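Local atomic coordinates of tryptophane-5-halogenase (PDB entry 5UAO), a protein that probably catalyses FAD-dependent chlorination of tryptophan at carbon 5 in a lanthipeptide, giving the 5-chlorotryptophan of NAI-107. Residues Met279-Cys284 with Ser301-Pro306; Ser253-Ala258 with Lys417-Glu422; Ala202-Asp207 with Gly213-Thr218; Tyr42-Ala47 with Gln367-Leu372. All coordinates share one frame; numbering follows the deposited sequence.

Contact 1. Residues Met279-Cys284 with Ser301-Pro306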
loop_
_atom_site.group_PDB
_atom_site.type_symbol
_atom_site.label_atom_id
_atom_site.label_comp_id
_atom_site.label_asym_id
_atom_site.label_seq_id
_atom_site.Cartn_x
_atom_site.Cartn_y
_atom_site.Cartn_z
ATOM N N MET A 279 -22.107 -19.371 -18.544
ATOM C CA MET A 279 -23.259 -19.436 -19.394
ATOM C C MET A 279 -22.749 -19.082 -20.813
ATOM O O MET A 279 -21.564 -18.779 -20.998
ATOM C CB MET A 279 -24.330 -18.424 -18.957
ATOM C CG MET A 279 -24.897 -18.601 -17.523
ATOM S SD MET A 279 -25.893 -20.104 -17.428
ATOM C CE MET A 279 -27.445 -19.459 -18.003
ATOM N N ASN A 280 -23.611 -19.204 -21.800
ATOM C CA ASN A 280 -23.134 -19.076 -23.197
ATOM C C ASN A 280 -22.643 -17.676 -23.545
ATOM O O ASN A 280 -21.738 -17.508 -24.367
ATOM C CB ASN A 280 -24.234 -19.506 -24.177
ATOM C CG ASN A 280 -24.528 -21.022 -24.120
ATOM O OD1 ASN A 280 -23.682 -21.798 -23.747
ATOM N ND2 ASN A 280 -25.737 -21.420 -24.538
ATOM N N ALA A 281 -23.273 -16.681 -22.943
ATOM C CA ALA A 281 -22.942 -15.273 -23.222
ATOM C C ALA A 281 -22.715 -14.475 -21.935
ATOM O O ALA A 281 -23.028 -13.263 -21.887
ATOM C CB ALA A 281 -24.090 -14.688 -24.000
ATOM N N GLY A 282 -22.098 -15.100 -20.914
ATOM C CA GLY A 282 -21.901 -14.458 -19.612
ATOM C C GLY A 282 -21.927 -15.498 -18.520
ATOM O O GLY A 282 -21.338 -16.578 -18.696
ATOM N N TRP A 283 -22.612 -15.194 -17.417
ATOM C CA TRP A 283 -22.588 -16.128 -16.291
ATOM C C TRP A 283 -23.800 -15.871 -15.418
ATOM O O TRP A 283 -24.401 -14.782 -15.469
ATOM C CB TRP A 283 -21.249 -15.947 -15.483
ATOM C CG TRP A 283 -21.135 -14.579 -14.800
ATOM C CD1 TRP A 283 -20.765 -13.409 -15.378
ATOM C CD2 TRP A 283 -21.527 -14.237 -13.455
ATOM N NE1 TRP A 283 -20.862 -12.368 -14.477
ATOM C CE2 TRP A 283 -21.309 -12.858 -13.286
ATOM C CE3 TRP A 283 -21.945 -15.004 -12.332
ATOM C CZ2 TRP A 283 -21.554 -12.200 -12.076
ATOM C CZ3 TRP A 283 -22.166 -14.358 -11.134
ATOM C CH2 TRP A 283 -21.961 -12.970 -11.006
ATOM N N CYS A 284 -24.095 -16.820 -14.511
ATOM C CA CYS A 284 -25.285 -16.735 -13.721
ATOM C C CYS A 284 -24.961 -16.924 -12.238
ATOM O O CYS A 284 -24.237 -17.826 -11.886
ATOM C CB CYS A 284 -26.339 -17.779 -14.202
ATOM S SG CYS A 284 -27.960 -17.611 -13.423
ATOM N N SER A 301 -25.472 -7.982 -23.952
ATOM C CA SER A 301 -26.638 -7.826 -24.824
ATOM C C SER A 301 -26.196 -7.808 -26.332
ATOM O O SER A 301 -26.974 -8.135 -27.230
ATOM C CB SER A 301 -27.447 -6.580 -24.462
ATOM O OG SER A 301 -26.680 -5.444 -24.741
ATOM N N ALA A 302 -24.921 -7.525 -26.577
ATOM C CA ALA A 302 -24.406 -7.597 -27.945
ATOM C C ALA A 302 -24.361 -9.043 -28.424
ATOM O O ALA A 302 -24.396 -9.309 -29.641
ATOM C CB ALA A 302 -23.032 -6.951 -28.000
ATOM N N ALA A 303 -24.320 -9.982 -27.473
ATOM C CA ALA A 303 -24.097 -11.408 -27.806
ATOM C C ALA A 303 -25.372 -12.217 -27.797
ATOM O O ALA A 303 -25.410 -13.223 -28.442
ATOM C CB ALA A 303 -23.077 -12.048 -26.864
ATOM N N ILE A 304 -26.419 -11.773 -27.101
ATOM C CA ILE A 304 -27.633 -12.543 -26.960
ATOM C C ILE A 304 -28.783 -11.592 -26.647
ATOM O O ILE A 304 -28.623 -10.665 -25.891
ATOM C CB ILE A 304 -27.487 -13.634 -25.823
ATOM C CG1 ILE A 304 -28.712 -14.554 -25.745
ATOM C CG2 ILE A 304 -27.288 -13.023 -24.450
ATOM C CD1 ILE A 304 -28.452 -15.884 -25.022
ATOM N N ASP A 305 -29.944 -11.821 -27.244
ATOM C CA ASP A 305 -31.139 -11.035 -26.945
ATOM C C ASP A 305 -31.635 -11.420 -25.524
ATOM O O ASP A 305 -31.521 -12.597 -25.143
ATOM C CB ASP A 305 -32.205 -11.357 -28.031
ATOM C CG ASP A 305 -33.587 -10.724 -27.740
ATOM O OD1 ASP A 305 -34.448 -11.353 -27.033
ATOM O OD2 ASP A 305 -33.818 -9.600 -28.233
ATOM N N PRO A 306 -32.238 -10.474 -24.772
ATOM C CA PRO A 306 -32.703 -10.787 -23.440
ATOM C C PRO A 306 -33.677 -11.966 -23.308
ATOM O O PRO A 306 -33.592 -12.714 -22.326
ATOM C CB PRO A 306 -33.383 -9.484 -22.983
ATOM C CG PRO A 306 -32.720 -8.433 -23.723
ATOM C CD PRO A 306 -32.369 -9.030 -25.043
#
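A281 lays its methyl against I304 and A303 where a β-hairpin meets the loop that leads into the next helix. N280 and A281 form the two-residue turn between the antiparallel strands 274-279 and 282-288, closed by a backbone hydrogen bond of 2.9 Å from M279 N to G282 O. The close half of the contact is one methyl on another: A281 CB lies 3.6 Å from I304 CG2. With chi1 of I304 at -174°, its CG1 arm swings anti to the backbone N, and CG2, set between N and the carbonyl carbon, becomes the branch that meets the alanine. The I304 side chain also packs on F299 and E312. The looser half is the exposed A303, whose CB comes to 4.0 Å from A281 CB. No hydrogen bond joins the two segments, so the patch is purely apolar and small, 109 Å² in all. A281 is also tied by a backbone hydrogen bond to S300, just ahead of the loop. In the turn, N280 O bonds to T413 OG1 and N280 N to E312 OE2, and A281 N bonds to Y297 OH. Beyond I304 the exposed loop turns into helix 306-316, and D305, at the N-cap, directs its OD1 to the backbone N of D307.

Contact 2. Residues Ser253-Ala258 with Lys417-Glu422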
loop_
_atom_site.group_PDB
_atom_site.type_symbol
_atom_site.label_atom_id
_atom_site.label_comp_id
_atom_site.label_asym_id
_atom_site.label_seq_id
_atom_site.Cartn_x
_atom_site.Cartn_y
_atom_site.Cartn_z
ATOM N N SER A 253 -12.483 -4.297 -20.656
ATOM C CA SER A 253 -12.271 -5.512 -19.836
ATOM C C SER A 253 -13.553 -6.239 -19.471
ATOM O O SER A 253 -13.550 -7.450 -19.287
ATOM C CB SER A 253 -11.622 -5.148 -18.547
ATOM O OG SER A 253 -10.303 -4.665 -18.731
ATOM N N LEU A 254 -14.630 -5.490 -19.290
ATOM C CA LEU A 254 -15.836 -6.020 -18.706
ATOM C C LEU A 254 -16.948 -5.683 -19.723
ATOM O O LEU A 254 -17.319 -4.526 -19.905
ATOM C CB LEU A 254 -16.011 -5.414 -17.298
ATOM C CG LEU A 254 -14.839 -5.690 -16.322
ATOM C CD1 LEU A 254 -15.056 -5.024 -14.979
ATOM C CD2 LEU A 254 -14.793 -7.189 -16.045
ATOM N N PHE A 255 -17.381 -6.704 -20.454
ATOM C CA PHE A 255 -18.252 -6.552 -21.623
ATOM C C PHE A 255 -19.755 -6.773 -21.331
ATOM O O PHE A 255 -20.578 -6.606 -22.228
ATOM C CB PHE A 255 -17.983 -7.706 -22.618
ATOM C CG PHE A 255 -16.609 -7.857 -23.096
ATOM C CD1 PHE A 255 -15.703 -6.812 -23.117
ATOM C CD2 PHE A 255 -16.243 -9.068 -23.665
ATOM C CE1 PHE A 255 -14.429 -6.979 -23.674
ATOM C CE2 PHE A 255 -14.973 -9.251 -24.219
ATOM C CZ PHE A 255 -14.063 -8.211 -24.212
ATOM N N THR A 256 -20.118 -7.342 -20.176
ATOM C CA THR A 256 -21.540 -7.582 -19.913
ATOM C C THR A 256 -22.281 -6.297 -19.539
ATOM O O THR A 256 -21.676 -5.409 -18.988
ATOM C CB THR A 256 -21.712 -8.603 -18.782
ATOM O OG1 THR A 256 -21.034 -8.156 -17.620
ATOM C CG2 THR A 256 -21.136 -9.941 -19.203
ATOM N N ASP A 257 -23.585 -6.224 -19.778
ATOM C CA ASP A 257 -24.325 -5.014 -19.517
ATOM C C ASP A 257 -25.766 -5.206 -19.119
ATOM O O ASP A 257 -26.522 -4.219 -19.055
ATOM C CB ASP A 257 -24.309 -4.136 -20.789
ATOM C CG ASP A 257 -24.839 -4.865 -22.014
ATOM O OD1 ASP A 257 -25.115 -6.096 -22.005
ATOM O OD2 ASP A 257 -25.030 -4.187 -23.018
ATOM N N ALA A 258 -26.187 -6.456 -18.897
ATOM C CA ALA A 258 -27.568 -6.764 -18.571
ATOM C C ALA A 258 -27.625 -8.004 -17.722
ATOM O O ALA A 258 -26.712 -8.824 -17.773
ATOM C CB ALA A 258 -28.409 -6.950 -19.860
ATOM N N LYS A 417 -15.090 -17.249 -26.744
ATOM C CA LYS A 417 -13.937 -17.051 -27.612
ATOM C C LYS A 417 -13.471 -15.592 -27.635
ATOM O O LYS A 417 -12.259 -15.300 -27.486
ATOM C CB LYS A 417 -14.269 -17.548 -29.030
ATOM C CG LYS A 417 -14.396 -19.077 -29.112
ATOM C CD LYS A 417 -14.747 -19.536 -30.536
ATOM C CE LYS A 417 -14.228 -20.945 -30.844
ATOM N NZ LYS A 417 -14.503 -21.938 -29.743
ATOM N N GLU A 418 -14.413 -14.673 -27.786
ATOM C CA GLU A 418 -14.092 -13.246 -27.777
ATOM C C GLU A 418 -13.501 -12.815 -26.440
ATOM O O GLU A 418 -12.531 -12.092 -26.410
ATOM C CB GLU A 418 -15.332 -12.430 -28.047
ATOM C CG GLU A 418 -15.172 -10.919 -28.017
ATOM C CD GLU A 418 -14.581 -10.362 -29.309
ATOM O OE1 GLU A 418 -14.032 -11.160 -30.096
ATOM O OE2 GLU A 418 -14.673 -9.124 -29.528
ATOM N N ALA A 419 -14.086 -13.248 -25.324
ATOM C CA ALA A 419 -13.512 -12.957 -24.076
ATOM C C ALA A 419 -12.095 -13.458 -23.914
ATOM O O ALA A 419 -11.254 -12.762 -23.368
ATOM C CB ALA A 419 -14.401 -13.429 -22.911
ATOM N N ARG A 420 -11.794 -14.661 -24.346
ATOM C CA ARG A 420 -10.481 -15.205 -24.120
ATOM C C ARG A 420 -9.416 -14.550 -25.021
ATOM O O ARG A 420 -8.230 -14.499 -24.659
ATOM C CB ARG A 420 -10.482 -16.727 -24.354
ATOM C CG ARG A 420 -11.199 -17.533 -23.271
ATOM C CD ARG A 420 -10.816 -19.031 -23.427
ATOM N NE ARG A 420 -11.507 -19.618 -24.554
ATOM C CZ ARG A 420 -12.742 -20.113 -24.551
ATOM N NH1 ARG A 420 -13.469 -20.235 -23.425
ATOM N NH2 ARG A 420 -13.241 -20.549 -25.696
ATOM N N ALA A 421 -9.871 -14.040 -26.154
ATOM C CA ALA A 421 -8.982 -13.411 -27.123
ATOM C C ALA A 421 -8.818 -11.924 -26.891
ATOM O O ALA A 421 -7.743 -11.409 -27.112
ATOM C CB ALA A 421 -9.506 -13.659 -28.533
ATOM N N GLU A 422 -9.856 -11.212 -26.425
ATOM C CA GLU A 422 -9.814 -9.728 -26.414
ATOM C C GLU A 422 -9.962 -8.968 -25.047
ATOM O O GLU A 422 -9.850 -7.737 -25.001
ATOM C CB GLU A 422 -10.839 -9.205 -27.405
ATOM C CG GLU A 422 -10.825 -9.815 -28.828
ATOM C CD GLU A 422 -9.537 -9.559 -29.638
ATOM O OE1 GLU A 422 -8.725 -8.714 -29.214
ATOM O OE2 GLU A 422 -9.318 -10.214 -30.709
#
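F255 sets chi1 at -57°, which puts CG anti to its own carbonyl carbon and sends the ring out from the loop toward helix 414-422. From the helix, E418 answers with CG anti to its backbone N (chi1 178°); the bend at chi2 (80°) leaves CG as the atom by the ring and takes the carboxylate past it. The two side chains cross at roughly a right angle. Most of the contact falls on one ring atom, CE2: in F255 it lies 4.2 Å from E418 CG and 4.0 Å from A419 CA, both approached obliquely. A419 adds its methyl more loosely, with CB 4.4 Å from F255 CE2. At the neighbouring ring atom, F255 CZ comes within 4.3 Å of the carbonyl carbon of E422, which sits at the ring edge near its plane. The phenyl thus spans one helical turn, from E418 to E422, whose backbone is joined by the E422 N to E418 O hydrogen bond of 2.8 Å. Nothing polar crosses the interface; E418 and E422 are exposed, and F255 is partly so. T423, just past the last turn, also touches F255, and its OG1 hydrogen-bonds to A419 O. Two residues before F255, S253 OG bonds to D424 O, just after helix 414-422, and to R398 NE of helix 383-406. At its other end the loop enters strand 258-264 through a classic β-bulge, D257 and A258 both facing F299 on strand 293-299.

Contact 3. Residues Ala202-Asp207 with Gly213-Thr218; sequences AEVRLD and GGLITT
Backbone hydrogen bonds between A202-D207 and G213-T218 do most of the joining. I216 N donates to E203 O (2.9 Å), and R205 N to G214 O (2.9 Å). Two carbonyls each take a pair of donors, the signature of classic β-bulges: I216 O accepts from A202 N (2.8 Å) and E203 N, while R205 O accepts from G213 N (2.8 Å) and G214 N. The strands run antiparallel at 163° as a β-hairpin near one margin of the mixed, Rossmann-type sheet of the FAD-binding region, with strand 222-223 flanking 211-217. Apolar contact is made on the face of V204 and L215, a non-hydrogen-bonded pair lying side by side. Their methyls meet at V204 CG2 and L215 CD2, 4.0 Å apart, and helix 237-242 covers V204 through L237 and A242. A202 CB touches T218 CG2 at 3.9 Å. On the opposite face, E203 and R205 approach as a probable salt bridge, the carboxylate at the guanidinium edge, though the modelled distance is doubtfully short. Beside the second bulge, chi1 of 65° turns the D207 carboxylate back onto glycine, CG standing 3.7 Å from G213 CA.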
loop_
_atom_site.group_PDB
_atom_site.type_symbol
_atom_site.label_atom_id
_atom_site.label_comp_id
_atom_site.label_asym_id
_atom_site.label_seq_id
_atom_site.Cartn_x
_atom_site.Cartn_y
_atom_site.Cartn_z
ATOM N N ALA A 202 -35.758 17.548 -9.962
ATOM C CA ALA A 202 -35.842 17.955 -11.400
ATOM C C ALA A 202 -34.586 18.661 -11.837
ATOM O O ALA A 202 -34.162 18.534 -12.988
ATOM C CB ALA A 202 -37.014 18.925 -11.648
ATOM N N GLU A 203 -34.050 19.489 -10.953
ATOM C CA GLU A 203 -32.878 20.249 -11.274
ATOM C C GLU A 203 -31.990 20.404 -10.062
ATOM O O GLU A 203 -32.420 20.662 -8.935
ATOM C CB GLU A 203 -33.244 21.622 -11.791
ATOM C CG GLU A 203 -32.024 22.388 -12.289
ATOM C CD GLU A 203 -32.316 23.862 -12.577
ATOM O OE1 GLU A 203 -33.516 24.260 -12.572
ATOM O OE2 GLU A 203 -31.327 24.622 -12.783
ATOM N N VAL A 204 -30.712 20.223 -10.310
ATOM C CA VAL A 204 -29.684 20.478 -9.327
ATOM C C VAL A 204 -29.135 21.821 -9.705
ATOM O O VAL A 204 -28.522 21.971 -10.756
ATOM C CB VAL A 204 -28.625 19.403 -9.433
ATOM C CG1 VAL A 204 -27.475 19.662 -8.484
ATOM C CG2 VAL A 204 -29.291 18.052 -9.272
ATOM N N ARG A 205 -29.369 22.806 -8.846
ATOM C CA ARG A 205 -28.984 24.143 -9.145
ATOM C C ARG A 205 -27.685 24.512 -8.464
ATOM O O ARG A 205 -27.602 24.534 -7.238
ATOM C CB ARG A 205 -30.095 25.084 -8.729
ATOM C CG ARG A 205 -29.992 26.442 -9.365
ATOM C CD ARG A 205 -31.140 26.672 -10.345
ATOM N NE ARG A 205 -30.803 27.820 -11.160
ATOM C CZ ARG A 205 -30.855 27.892 -12.491
ATOM N NH1 ARG A 205 -31.341 26.896 -13.242
ATOM N NH2 ARG A 205 -30.453 29.017 -13.081
ATOM N N LEU A 206 -26.678 24.833 -9.266
ATOM C CA LEU A 206 -25.362 25.275 -8.763
ATOM C C LEU A 206 -25.461 26.739 -8.413
ATOM O O LEU A 206 -26.260 27.427 -8.993
ATOM C CB LEU A 206 -24.290 25.071 -9.844
ATOM C CG LEU A 206 -24.141 23.665 -10.467
ATOM C CD1 LEU A 206 -22.924 23.608 -11.359
ATOM C CD2 LEU A 206 -24.082 22.597 -9.384
ATOM N N ASP A 207 -24.663 27.223 -7.479
ATOM C CA ASP A 207 -24.573 28.680 -7.226
ATOM C C ASP A 207 -23.139 29.152 -7.297
ATOM O O ASP A 207 -22.839 30.272 -6.926
ATOM C CB ASP A 207 -25.178 29.059 -5.885
ATOM C CG ASP A 207 -24.404 28.473 -4.725
ATOM O OD1 ASP A 207 -23.464 27.680 -4.986
ATOM O OD2 ASP A 207 -24.748 28.775 -3.564
ATOM N N GLY A 213 -26.123 24.849 -4.928
ATOM C CA GLY A 213 -26.879 25.803 -4.116
ATOM C C GLY A 213 -28.204 25.252 -3.636
ATOM O O GLY A 213 -28.716 25.670 -2.607
ATOM N N GLY A 214 -28.774 24.318 -4.384
ATOM C CA GLY A 214 -30.042 23.774 -4.021
ATOM C C GLY A 214 -30.614 22.798 -4.997
ATOM O O GLY A 214 -30.101 22.605 -6.071
ATOM N N LEU A 215 -31.693 22.157 -4.618
ATOM C CA LEU A 215 -32.376 21.210 -5.507
ATOM C C LEU A 215 -33.831 21.671 -5.736
ATOM O O LEU A 215 -34.519 21.996 -4.790
ATOM C CB LEU A 215 -32.380 19.823 -4.898
ATOM C CG LEU A 215 -31.068 19.305 -4.283
ATOM C CD1 LEU A 215 -31.369 18.063 -3.524
ATOM C CD2 LEU A 215 -30.195 18.978 -5.454
ATOM N N ILE A 216 -34.292 21.644 -6.985
ATOM C CA ILE A 216 -35.684 21.950 -7.312
ATOM C C ILE A 216 -36.403 20.637 -7.647
ATOM O O ILE A 216 -36.013 19.908 -8.554
ATOM C CB ILE A 216 -35.775 22.881 -8.553
ATOM C CG1 ILE A 216 -34.738 24.013 -8.500
ATOM C CG2 ILE A 216 -37.214 23.346 -8.830
ATOM C CD1 ILE A 216 -34.792 24.871 -7.286
ATOM N N THR A 217 -37.460 20.331 -6.909
ATOM C CA THR A 217 -38.253 19.166 -7.199
ATOM C C THR A 217 -39.160 19.379 -8.391
ATOM O O THR A 217 -39.443 20.522 -8.798
ATOM C CB THR A 217 -39.118 18.740 -6.009
ATOM O OG1 THR A 217 -40.244 19.634 -5.799
ATOM C CG2 THR A 217 -38.262 18.648 -4.770
ATOM N N THR A 218 -39.662 18.291 -8.926
ATOM C CA THR A 218 -40.613 18.374 -10.044
ATOM C C THR A 218 -41.880 19.182 -9.725
ATOM O O THR A 218 -42.414 19.772 -10.603
ATOM C CB THR A 218 -41.054 16.990 -10.464
ATOM O OG1 THR A 218 -41.453 16.266 -9.284
ATOM C CG2 THR A 218 -39.892 16.263 -11.170
#

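Contact 4. Residues Tyr42-Ala47 with Gln367-Leu372; sequences YLTALA and QILVSL
T44 meets L369, and A47 meets V370, where helix 39-51, which carries the end of what is probably a Rossmann-type GxGxxG motif, packs against helix 358-372. In helix 39-51, Y42 and L43 face another way: both lie on L185 of helix 178-191, and Y42 OH bonds to E61. One residue on, T44 offers only its methyl to the partner helix. CG2 stands anti to the backbone N and ends 3.9 Å from L369 CD2, the two side chains crossing at about a right angle. That choice of chi1 (-59°) leaves OG1 beside the backbone, where it hydrogen-bonds to A40 O one turn earlier, so the buried hydroxyl is satisfied within its own helix. L46 turns back to L185. A47 then points its methyl at the other helix, 4.0 Å from V370 CG2, these two residues having the closest CA atoms, 7.1 Å apart. The small alanine lets V370 come in close, with CG1 4.2 Å from A47 O. V366 touches both T44 and A47, and Y85 of helix 76-85 covers A47 and V370. Helix 358-372 also borders the dimer interface: F447 of the second subunit packs on Q367 and I368. Within the helix, Q367 O accepts both S371 N and S371 OG from opposite faces of its plane, the OG bond being 2.8 Å.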
loop_
_atom_site.group_PDB
_atom_site.type_symbol
_atom_site.label_atom_id
_atom_site.label_comp_id
_atom_site.label_asym_id
_atom_site.label_seq_id
_atom_site.Cartn_x
_atom_site.Cartn_y
_atom_site.Cartn_z
ATOM N N TYR A 42 -29.323 4.653 2.268
ATOM C CA TYR A 42 -29.646 4.318 3.677
ATOM C C TYR A 42 -28.392 4.043 4.494
ATOM O O TYR A 42 -28.287 4.540 5.634
ATOM C CB TYR A 42 -30.724 3.224 3.804
ATOM C CG TYR A 42 -32.146 3.848 3.609
ATOM C CD1 TYR A 42 -32.742 4.562 4.622
ATOM C CD2 TYR A 42 -32.811 3.796 2.399
ATOM C CE1 TYR A 42 -33.954 5.188 4.439
ATOM C CE2 TYR A 42 -34.043 4.391 2.222
ATOM C CZ TYR A 42 -34.607 5.093 3.275
ATOM O OH TYR A 42 -35.835 5.687 3.161
ATOM N N LEU A 43 -27.422 3.328 3.910
ATOM C CA LEU A 43 -26.208 3.113 4.613
ATOM C C LEU A 43 -25.462 4.398 4.875
ATOM O O LEU A 43 -24.892 4.578 5.949
ATOM C CB LEU A 43 -25.322 2.079 3.909
ATOM C CG LEU A 43 -25.886 0.660 3.777
ATOM C CD1 LEU A 43 -24.964 -0.115 2.912
ATOM C CD2 LEU A 43 -26.026 -0.084 5.128
ATOM N N THR A 44 -25.452 5.329 3.932
ATOM C CA THR A 44 -24.802 6.594 4.162
ATOM C C THR A 44 -25.504 7.388 5.240
ATOM O O THR A 44 -24.822 7.924 6.138
ATOM C CB THR A 44 -24.849 7.475 2.905
ATOM O OG1 THR A 44 -24.214 6.770 1.852
ATOM C CG2 THR A 44 -24.150 8.764 3.132
ATOM N N ALA A 45 -26.836 7.468 5.176
ATOM C CA ALA A 45 -27.582 8.250 6.176
ATOM C C ALA A 45 -27.408 7.663 7.612
ATOM O O ALA A 45 -27.206 8.404 8.564
ATOM C CB ALA A 45 -29.055 8.284 5.798
ATOM N N LEU A 46 -27.408 6.334 7.727
ATOM C CA LEU A 46 -27.211 5.684 9.021
ATOM C C LEU A 46 -25.801 5.926 9.571
ATOM O O LEU A 46 -25.646 6.117 10.765
ATOM C CB LEU A 46 -27.507 4.191 8.918
ATOM C CG LEU A 46 -28.974 3.909 8.772
ATOM C CD1 LEU A 46 -29.190 2.491 8.305
ATOM C CD2 LEU A 46 -29.649 4.080 10.119
ATOM N N ALA A 47 -24.790 5.912 8.682
ATOM C CA ALA A 47 -23.410 6.165 9.078
ATOM C C ALA A 47 -23.206 7.609 9.546
ATOM O O ALA A 47 -22.517 7.804 10.589
ATOM C CB ALA A 47 -22.457 5.841 7.956
ATOM N N GLN A 367 -17.162 5.345 4.680
ATOM C CA GLN A 367 -16.147 5.614 5.730
ATOM C C GLN A 367 -15.318 6.779 5.381
ATOM O O GLN A 367 -14.914 7.554 6.228
ATOM C CB GLN A 367 -15.249 4.389 6.020
ATOM C CG GLN A 367 -15.968 3.387 6.797
ATOM C CD GLN A 367 -15.089 2.213 7.094
ATOM O OE1 GLN A 367 -15.144 1.161 6.413
ATOM N NE2 GLN A 367 -14.224 2.407 8.053
ATOM N N ILE A 368 -15.004 6.908 4.104
ATOM C CA ILE A 368 -14.284 8.071 3.604
ATOM C C ILE A 368 -15.044 9.371 3.887
ATOM O O ILE A 368 -14.494 10.330 4.476
ATOM C CB ILE A 368 -13.988 7.910 2.092
ATOM C CG1 ILE A 368 -12.940 6.804 1.877
ATOM C CG2 ILE A 368 -13.498 9.185 1.431
ATOM C CD1 ILE A 368 -12.713 6.509 0.421
ATOM N N LEU A 369 -16.302 9.395 3.508
ATOM C CA LEU A 369 -17.129 10.581 3.716
ATOM C C LEU A 369 -17.242 10.905 5.188
ATOM O O LEU A 369 -17.088 12.058 5.619
ATOM C CB LEU A 369 -18.520 10.326 3.161
ATOM C CG LEU A 369 -19.591 11.429 3.485
ATOM C CD1 LEU A 369 -19.205 12.731 2.802
ATOM C CD2 LEU A 369 -20.959 10.964 3.068
ATOM N N VAL A 370 -17.508 9.893 5.987
ATOM C CA VAL A 370 -17.809 10.131 7.410
ATOM C C VAL A 370 -16.598 10.613 8.182
ATOM O O VAL A 370 -16.710 11.520 9.064
ATOM C CB VAL A 370 -18.474 8.940 8.063
ATOM C CG1 VAL A 370 -18.695 9.160 9.571
ATOM C CG2 VAL A 370 -19.831 8.749 7.393
ATOM N N SER A 371 -15.444 10.064 7.825
ATOM C CA SER A 371 -14.191 10.523 8.379
ATOM C C SER A 371 -13.746 11.880 7.925
ATOM O O SER A 371 -13.063 12.543 8.665
ATOM C CB SER A 371 -13.063 9.599 7.884
ATOM O OG SER A 371 -13.250 8.325 8.393
ATOM N N LEU A 372 -13.945 12.203 6.642
ATOM C CA LEU A 372 -13.343 13.366 6.054
ATOM C C LEU A 372 -14.252 14.602 5.885
ATOM O O LEU A 372 -13.759 15.674 5.537
ATOM C CB LEU A 372 -12.703 13.016 4.708
ATOM C CG LEU A 372 -11.566 12.011 4.697
ATOM C CD1 LEU A 372 -10.963 11.958 3.290
ATOM C CD2 LEU A 372 -10.502 12.330 5.709
#

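Overall arrangement
Contacts 1 and 2 form one neighbourhood, their centres 10 Å apart and joined directly by a probable hydrogen bond of 2.7 Å between S301 OG and D257 OD2. Contacts 3 and 4 each come near the FAD: the T218 side chain lies about 7 Å from it and that of T44 about 8 Å, with the contact centres 23 Å apart. The two pairs are well separated, centres 36 Å apart for contacts 1 and 4 and 39 Å for contacts 2 and 3. Contact 4 lies across the chain's centre from contacts 1 and 2. Along the chain, contacts 1 and 3 are each nested within the loop closed by contact 4, whereas contacts 2 and 4 interlace.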